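Long-range contact in VWFA domain-containing protein (Alicyclobacillus acidocaldarius subsp. acidocaldarius, PDB 3RAG), which is of unknown function but carries a von Willebrand factor type A-like domain and binds a sodium ion in the crystal: residues A[131-142]-A[168-179]. Residues are numbered along the deposited sequence; the frame is centred on the assembly and turned at random.
Sequences DEVALHLVVCLD and RSGPLAVSVIAF
Asp131, in the last turn of helix 116-132, grips Ser169 through both carboxylate oxygens. OD2 takes the Ser169 OG hydroxyl at 2.6 Å on its syn side, while OD1 meets Ser169 N from above the carboxylate plane. CG stands anti to the backbone N (chi1 178°), which swings the carboxylate across to Ser169. With an alanine here, the Ser169 hydroxyl and amide would probably lose their carboxylate acceptors, though Asp131 O would still accept Gly170 N. Arg168, bent at chi3, has Asp131 O over one guanidinium face, toward the rim, and Leu135 CB over the opposite face; NH2 reaches Val133 O in plane at 2.6 Å, and NH1 adds a weak bond to that oxygen and another to Glu130 O. Beyond, parallel strands 135-142 and 172-179, joined through helix 151-165 as a beta-alpha-beta unit, share an alternating backbone ladder. On one face Leu135 and Leu172 lie side by side, and Leu141 CD1 meets Val176 CG1 at 3.7 Å. On the face of Cys140 and Asp142, Cys140 SG packs on Ile177 CD1, and Phe179 places its ring over Asp142 CA, a CH-pi contact. Asp142 hydrogen-bonds Thr17, Asp18 N and Ser144; Asp18 and Ser144 being sodium ligands, this is consistent with a second-shell role.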
ATOM      1  N   ASP A 131      -2.142  12.946 -10.007  1.00 31.69           N
ATOM      2  CA  ASP A 131      -1.174  12.649 -11.058  1.00 33.59           C
ATOM      3  C   ASP A 131       0.243  13.094 -10.727  1.00 36.21           C
ATOM      4  O   ASP A 131       1.218  12.471 -11.173  1.00 34.46           O
ATOM      5  CB  ASP A 131      -1.609  13.302 -12.386  1.00 36.98           C
ATOM      6  CG  ASP A 131      -0.607  13.061 -13.507  1.00 45.29           C
ATOM      7  OD1 ASP A 131      -0.419  11.886 -13.896  1.00 47.63           O
ATOM      8  OD2 ASP A 131      -0.009  14.039 -14.000  1.00 45.19           O
ATOM      9  N   GLU A 132       0.361  14.175  -9.958  1.00 34.63           N
ATOM     10  CA  GLU A 132       1.629  14.909  -9.833  1.00 32.15           C
ATOM     11  C   GLU A 132       2.406  14.750  -8.537  1.00 35.68           C
ATOM     12  O   GLU A 132       3.618  14.971  -8.524  1.00 35.02           O
ATOM     13  CB  GLU A 132       1.406  16.409 -10.118  1.00 36.83           C
ATOM     14  CG  GLU A 132       1.043  16.673 -11.532  1.00 36.71           C
ATOM     15  CD  GLU A 132       0.801  18.154 -11.808  1.00 46.83           C
ATOM     16  OE1 GLU A 132       0.973  18.969 -10.873  1.00 42.74           O
ATOM     17  OE2 GLU A 132       0.436  18.485 -12.953  1.00 51.46           O
ATOM     18  N   VAL A 133       1.748  14.364  -7.449  1.00 33.03           N
ATOM     19  CA  VAL A 133       2.493  14.190  -6.200  1.00 31.33           C
ATOM     20  C   VAL A 133       3.426  12.986  -6.303  1.00 34.37           C
ATOM     21  O   VAL A 133       3.213  12.085  -7.117  1.00 32.53           O
ATOM     22  CB  VAL A 133       1.569  14.035  -4.938  1.00 27.49           C
ATOM     23  CG1 VAL A 133       0.621  15.245  -4.780  1.00 32.78           C
ATOM     24  CG2 VAL A 133       0.772  12.705  -4.955  1.00 29.40           C
ATOM     25  N   ALA A 134       4.466  12.981  -5.481  1.00 30.28           N
ATOM     26  CA  ALA A 134       5.304  11.802  -5.346  1.00 31.80           C
ATOM     27  C   ALA A 134       4.468  10.706  -4.678  1.00 30.31           C
ATOM     28  O   ALA A 134       3.606  10.992  -3.848  1.00 30.88           O
ATOM     29  CB  ALA A 134       6.583  12.120  -4.531  1.00 31.56           C
ATOM     30  N   LEU A 135       4.706   9.459  -5.071  1.00 29.82           N
ATOM     31  CA  LEU A 135       4.014   8.329  -4.476  1.00 27.47           C
ATOM     32  C   LEU A 135       5.077   7.401  -3.940  1.00 28.23           C
ATOM     33  O   LEU A 135       5.923   6.911  -4.703  1.00 31.38           O
ATOM     34  CB  LEU A 135       3.173   7.602  -5.528  1.00 27.83           C
ATOM     35  CG  LEU A 135       2.585   6.250  -5.103  1.00 32.98           C
ATOM     36  CD1 LEU A 135       1.776   6.407  -3.822  1.00 33.22           C
ATOM     37  CD2 LEU A 135       1.741   5.677  -6.228  1.00 34.22           C
ATOM     38  N   HIS A 136       5.066   7.174  -2.629  1.00 29.85           N
ATOM     39  CA  HIS A 136       6.031   6.244  -2.028  1.00 28.11           C
ATOM     40  C   HIS A 136       5.229   5.042  -1.551  1.00 26.43           C
ATOM     41  O   HIS A 136       4.312   5.198  -0.774  1.00 26.94           O
ATOM     42  CB  HIS A 136       6.737   6.867  -0.828  1.00 29.30           C
ATOM     43  CG  HIS A 136       7.585   8.044  -1.177  1.00 33.16           C
ATOM     44  ND1 HIS A 136       8.162   8.850  -0.217  1.00 33.45           N
ATOM     45  CD2 HIS A 136       7.960   8.550  -2.373  1.00 32.85           C
ATOM     46  CE1 HIS A 136       8.855   9.805  -0.811  1.00 35.04           C
ATOM     47  NE2 HIS A 136       8.752   9.644  -2.119  1.00 37.12           N
ATOM     48  N   LEU A 137       5.593   3.857  -2.020  1.00 25.87           N
ATOM     49  CA  LEU A 137       4.765   2.668  -1.833  1.00 24.25           C
ATOM     50  C   LEU A 137       5.661   1.512  -1.435  1.00 24.60           C
ATOM     51  O   LEU A 137       6.662   1.230  -2.114  1.00 28.17           O
ATOM     52  CB  LEU A 137       4.093   2.314  -3.171  1.00 29.48           C
ATOM     53  CG  LEU A 137       3.315   0.991  -3.243  1.00 30.74           C
ATOM     54  CD1 LEU A 137       2.153   0.965  -2.279  1.00 26.32           C
ATOM     55  CD2 LEU A 137       2.825   0.667  -4.671  1.00 31.48           C
ATOM     56  N   VAL A 138       5.318   0.832  -0.343  1.00 25.03           N
ATOM     57  CA  VAL A 138       5.991  -0.414  -0.035  1.00 24.75           C
ATOM     58  C   VAL A 138       4.981  -1.528  -0.206  1.00 26.41           C
ATOM     59  O   VAL A 138       3.904  -1.507   0.410  1.00 26.88           O
ATOM     60  CB  VAL A 138       6.506  -0.456   1.415  1.00 25.41           C
ATOM     61  CG1 VAL A 138       7.165  -1.805   1.680  1.00 27.38           C
ATOM     62  CG2 VAL A 138       7.516   0.679   1.631  1.00 28.99           C
ATOM     63  N   VAL A 139       5.312  -2.497  -1.054  1.00 26.46           N
ATOM     64  CA  VAL A 139       4.434  -3.645  -1.253  1.00 24.78           C
ATOM     65  C   VAL A 139       4.979  -4.775  -0.360  1.00 23.35           C
ATOM     66  O   VAL A 139       6.156  -5.151  -0.500  1.00 25.54           O
ATOM     67  CB  VAL A 139       4.455  -4.084  -2.732  1.00 27.09           C
ATOM     68  CG1 VAL A 139       3.550  -5.290  -2.926  1.00 27.32           C
ATOM     69  CG2 VAL A 139       4.020  -2.920  -3.657  1.00 27.23           C
ATOM     70  N   CYS A 140       4.153  -5.280   0.571  1.00 25.06           N
ATOM     71  CA  CYS A 140       4.549  -6.342   1.515  1.00 27.20           C
ATOM     72  C   CYS A 140       3.898  -7.619   1.051  1.00 25.96           C
ATOM     73  O   CYS A 140       2.676  -7.704   1.039  1.00 24.74           O
ATOM     74  CB  CYS A 140       4.036  -6.083   2.940  1.00 27.86           C
ATOM     75  SG  CYS A 140       4.638  -4.557   3.634  1.00 33.67           S
ATOM     76  N   LEU A 141       4.708  -8.593   0.656  1.00 24.44           N
ATOM     77  CA  LEU A 141       4.205  -9.819   0.052  1.00 23.88           C
ATOM     78  C   LEU A 141       4.381 -11.000   1.002  1.00 26.37           C
ATOM     79  O   LEU A 141       5.505 -11.357   1.402  1.00 24.97           O
ATOM     80  CB  LEU A 141       4.957 -10.103  -1.268  1.00 20.77           C
ATOM     81  CG  LEU A 141       4.872  -8.976  -2.290  1.00 20.87           C
ATOM     82  CD1 LEU A 141       5.656  -9.332  -3.558  1.00 25.25           C
ATOM     83  CD2 LEU A 141       3.368  -8.780  -2.635  1.00 23.46           C
ATOM     84  N   ASP A 142       3.249 -11.608   1.330  1.00 24.66           N
ATOM     85  CA  ASP A 142       3.168 -12.809   2.160  1.00 24.25           C
ATOM     86  C   ASP A 142       3.844 -13.914   1.368  1.00 30.55           C
ATOM     87  O   ASP A 142       3.497 -14.132   0.202  1.00 25.57           O
ATOM     88  CB  ASP A 142       1.676 -13.097   2.309  1.00 22.04           C
ATOM     89  CG  ASP A 142       1.343 -14.255   3.238  1.00 26.05           C
ATOM     90  OD1 ASP A 142       2.177 -15.152   3.476  1.00 24.30           O
ATOM     91  OD2 ASP A 142       0.166 -14.271   3.693  1.00 26.07           O
ATOM     92  N   ARG A 168       1.841   7.984 -14.358  1.00 41.06           N
ATOM     93  CA  ARG A 168       1.656   9.261 -13.658  1.00 40.62           C
ATOM     94  C   ARG A 168       2.814  10.210 -13.914  1.00 37.24           C
ATOM     95  O   ARG A 168       3.939   9.769 -14.130  1.00 38.65           O
ATOM     96  CB  ARG A 168       1.567   9.027 -12.134  1.00 39.95           C
ATOM     97  CG  ARG A 168       0.363   8.218 -11.633  1.00 43.16           C
ATOM     98  CD  ARG A 168       0.298   8.270 -10.080  1.00 41.60           C
ATOM     99  NE  ARG A 168       1.629   8.574  -9.551  1.00 50.57           N
ATOM    100  CZ  ARG A 168       1.908   9.595  -8.748  1.00 37.83           C
ATOM    101  NH1 ARG A 168       0.953  10.431  -8.329  1.00 35.76           N
ATOM    102  NH2 ARG A 168       3.147   9.778  -8.364  1.00 38.33           N
ATOM    103  N   SER A 169       2.553  11.517 -13.862  1.00 37.18           N
ATOM    104  CA  SER A 169       3.611  12.504 -13.986  1.00 38.19           C
ATOM    105  C   SER A 169       4.527  12.458 -12.794  1.00 33.38           C
ATOM    106  O   SER A 169       5.731  12.623 -12.925  1.00 37.26           O
ATOM    107  CB  SER A 169       3.036  13.930 -14.088  1.00 42.88           C
ATOM    108  OG  SER A 169       2.229  14.043 -15.236  1.00 54.85           O
ATOM    109  N   GLY A 170       3.957  12.254 -11.615  1.00 34.79           N
ATOM    110  CA  GLY A 170       4.735  12.398 -10.401  1.00 33.31           C
ATOM    111  C   GLY A 170       5.677  11.232 -10.185  1.00 38.00           C
ATOM    112  O   GLY A 170       5.485  10.156 -10.740  1.00 38.62           O
ATOM    113  N   PRO A 171       6.699  11.437  -9.358  1.00 32.51           N
ATOM    114  CA  PRO A 171       7.675  10.361  -9.164  1.00 40.43           C
ATOM    115  C   PRO A 171       7.085   9.168  -8.419  1.00 37.19           C
ATOM    116  O   PRO A 171       6.232   9.341  -7.539  1.00 36.79           O
ATOM    117  CB  PRO A 171       8.780  11.016  -8.328  1.00 43.37           C
ATOM    118  CG  PRO A 171       8.164  12.233  -7.725  1.00 47.32           C
ATOM    119  CD  PRO A 171       7.054  12.677  -8.641  1.00 39.18           C
ATOM    120  N   LEU A 172       7.547   7.980  -8.799  1.00 36.78           N
ATOM    121  CA  LEU A 172       7.201   6.746  -8.134  1.00 34.13           C
ATOM    122  C   LEU A 172       8.424   6.170  -7.430  1.00 34.20           C
ATOM    123  O   LEU A 172       9.496   6.028  -8.034  1.00 34.51           O
ATOM    124  CB  LEU A 172       6.704   5.728  -9.156  1.00 38.98           C
ATOM    125  CG  LEU A 172       6.410   4.342  -8.607  1.00 43.56           C
ATOM    126  CD1 LEU A 172       5.253   4.385  -7.593  1.00 43.29           C
ATOM    127  CD2 LEU A 172       6.095   3.391  -9.744  1.00 51.81           C
ATOM    128  N   ALA A 173       8.260   5.823  -6.158  1.00 31.39           N
ATOM    129  CA  ALA A 173       9.295   5.098  -5.435  1.00 33.31           C
ATOM    130  C   ALA A 173       8.624   3.869  -4.836  1.00 29.29           C
ATOM    131  O   ALA A 173       7.793   3.995  -3.953  1.00 26.52           O
ATOM    132  CB  ALA A 173       9.910   5.968  -4.331  1.00 32.64           C
ATOM    133  N   VAL A 174       8.956   2.700  -5.359  1.00 28.14           N
ATOM    134  CA  VAL A 174       8.359   1.455  -4.861  1.00 26.48           C
ATOM    135  C   VAL A 174       9.436   0.560  -4.277  1.00 26.38           C
ATOM    136  O   VAL A 174      10.508   0.341  -4.879  1.00 29.70           O
ATOM    137  CB  VAL A 174       7.567   0.715  -5.978  1.00 31.25           C
ATOM    138  CG1 VAL A 174       8.487   0.366  -7.139  1.00 37.61           C
ATOM    139  CG2 VAL A 174       6.889  -0.548  -5.442  1.00 32.76           C
ATOM    140  N   SER A 175       9.156   0.023  -3.093  1.00 28.12           N
ATOM    141  CA  SER A 175      10.039  -0.972  -2.484  1.00 26.96           C
ATOM    142  C   SER A 175       9.194  -2.218  -2.257  1.00 26.48           C
ATOM    143  O   SER A 175       7.965  -2.125  -2.116  1.00 25.87           O
ATOM    144  CB  SER A 175      10.559  -0.442  -1.144  1.00 32.06           C
ATOM    145  OG  SER A 175      11.303  -1.434  -0.456  1.00 29.80           O
ATOM    146  N   VAL A 176       9.831  -3.385  -2.231  1.00 29.37           N
ATOM    147  CA  VAL A 176       9.084  -4.611  -2.008  1.00 26.81           C
ATOM    148  C   VAL A 176       9.728  -5.373  -0.858  1.00 27.23           C
ATOM    149  O   VAL A 176      10.964  -5.495  -0.773  1.00 28.91           O
ATOM    150  CB  VAL A 176       9.096  -5.507  -3.283  1.00 27.95           C
ATOM    151  CG1 VAL A 176       8.386  -6.843  -3.024  1.00 26.59           C
ATOM    152  CG2 VAL A 176       8.510  -4.746  -4.499  1.00 27.44           C
ATOM    153  N   ILE A 177       8.896  -5.847   0.058  1.00 26.05           N
ATOM    154  CA  ILE A 177       9.395  -6.763   1.055  1.00 26.80           C
ATOM    155  C   ILE A 177       8.555  -8.013   1.084  1.00 26.31           C
ATOM    156  O   ILE A 177       7.385  -8.006   0.685  1.00 29.07           O
ATOM    157  CB  ILE A 177       9.466  -6.143   2.460  1.00 35.22           C
ATOM    158  CG1 ILE A 177       8.101  -5.820   2.985  1.00 33.01           C
ATOM    159  CG2 ILE A 177      10.288  -4.866   2.472  1.00 31.40           C
ATOM    160  CD1 ILE A 177       8.195  -5.041   4.303  1.00 46.48           C
ATOM    161  N   ALA A 178       9.173  -9.095   1.535  1.00 26.20           N
ATOM    162  CA  ALA A 178       8.512 -10.375   1.720  1.00 24.95           C
ATOM    163  C   ALA A 178       8.477 -10.712   3.210  1.00 25.71           C
ATOM    164  O   ALA A 178       9.379 -10.351   3.957  1.00 28.00           O
ATOM    165  CB  ALA A 178       9.282 -11.470   0.989  1.00 30.23           C
ATOM    166  N   PHE A 179       7.431 -11.412   3.628  1.00 22.79           N
ATOM    167  CA  PHE A 179       7.333 -11.902   4.987  1.00 23.68           C
ATOM    168  C   PHE A 179       6.753 -13.305   4.941  1.00 27.05           C
ATOM    169  O   PHE A 179       5.731 -13.538   4.303  1.00 28.93           O
ATOM    170  CB  PHE A 179       6.499 -10.962   5.894  1.00 23.34           C
ATOM    171  CG  PHE A 179       5.052 -10.781   5.474  1.00 25.92           C
ATOM    172  CD1 PHE A 179       4.043 -11.456   6.151  1.00 29.32           C
ATOM    173  CD2 PHE A 179       4.702  -9.922   4.434  1.00 25.90           C
ATOM    174  CE1 PHE A 179       2.713 -11.289   5.803  1.00 25.44           C
ATOM    175  CE2 PHE A 179       3.338  -9.731   4.067  1.00 24.03           C
ATOM    176  CZ  PHE A 179       2.348 -10.413   4.755  1.00 24.88           C
TER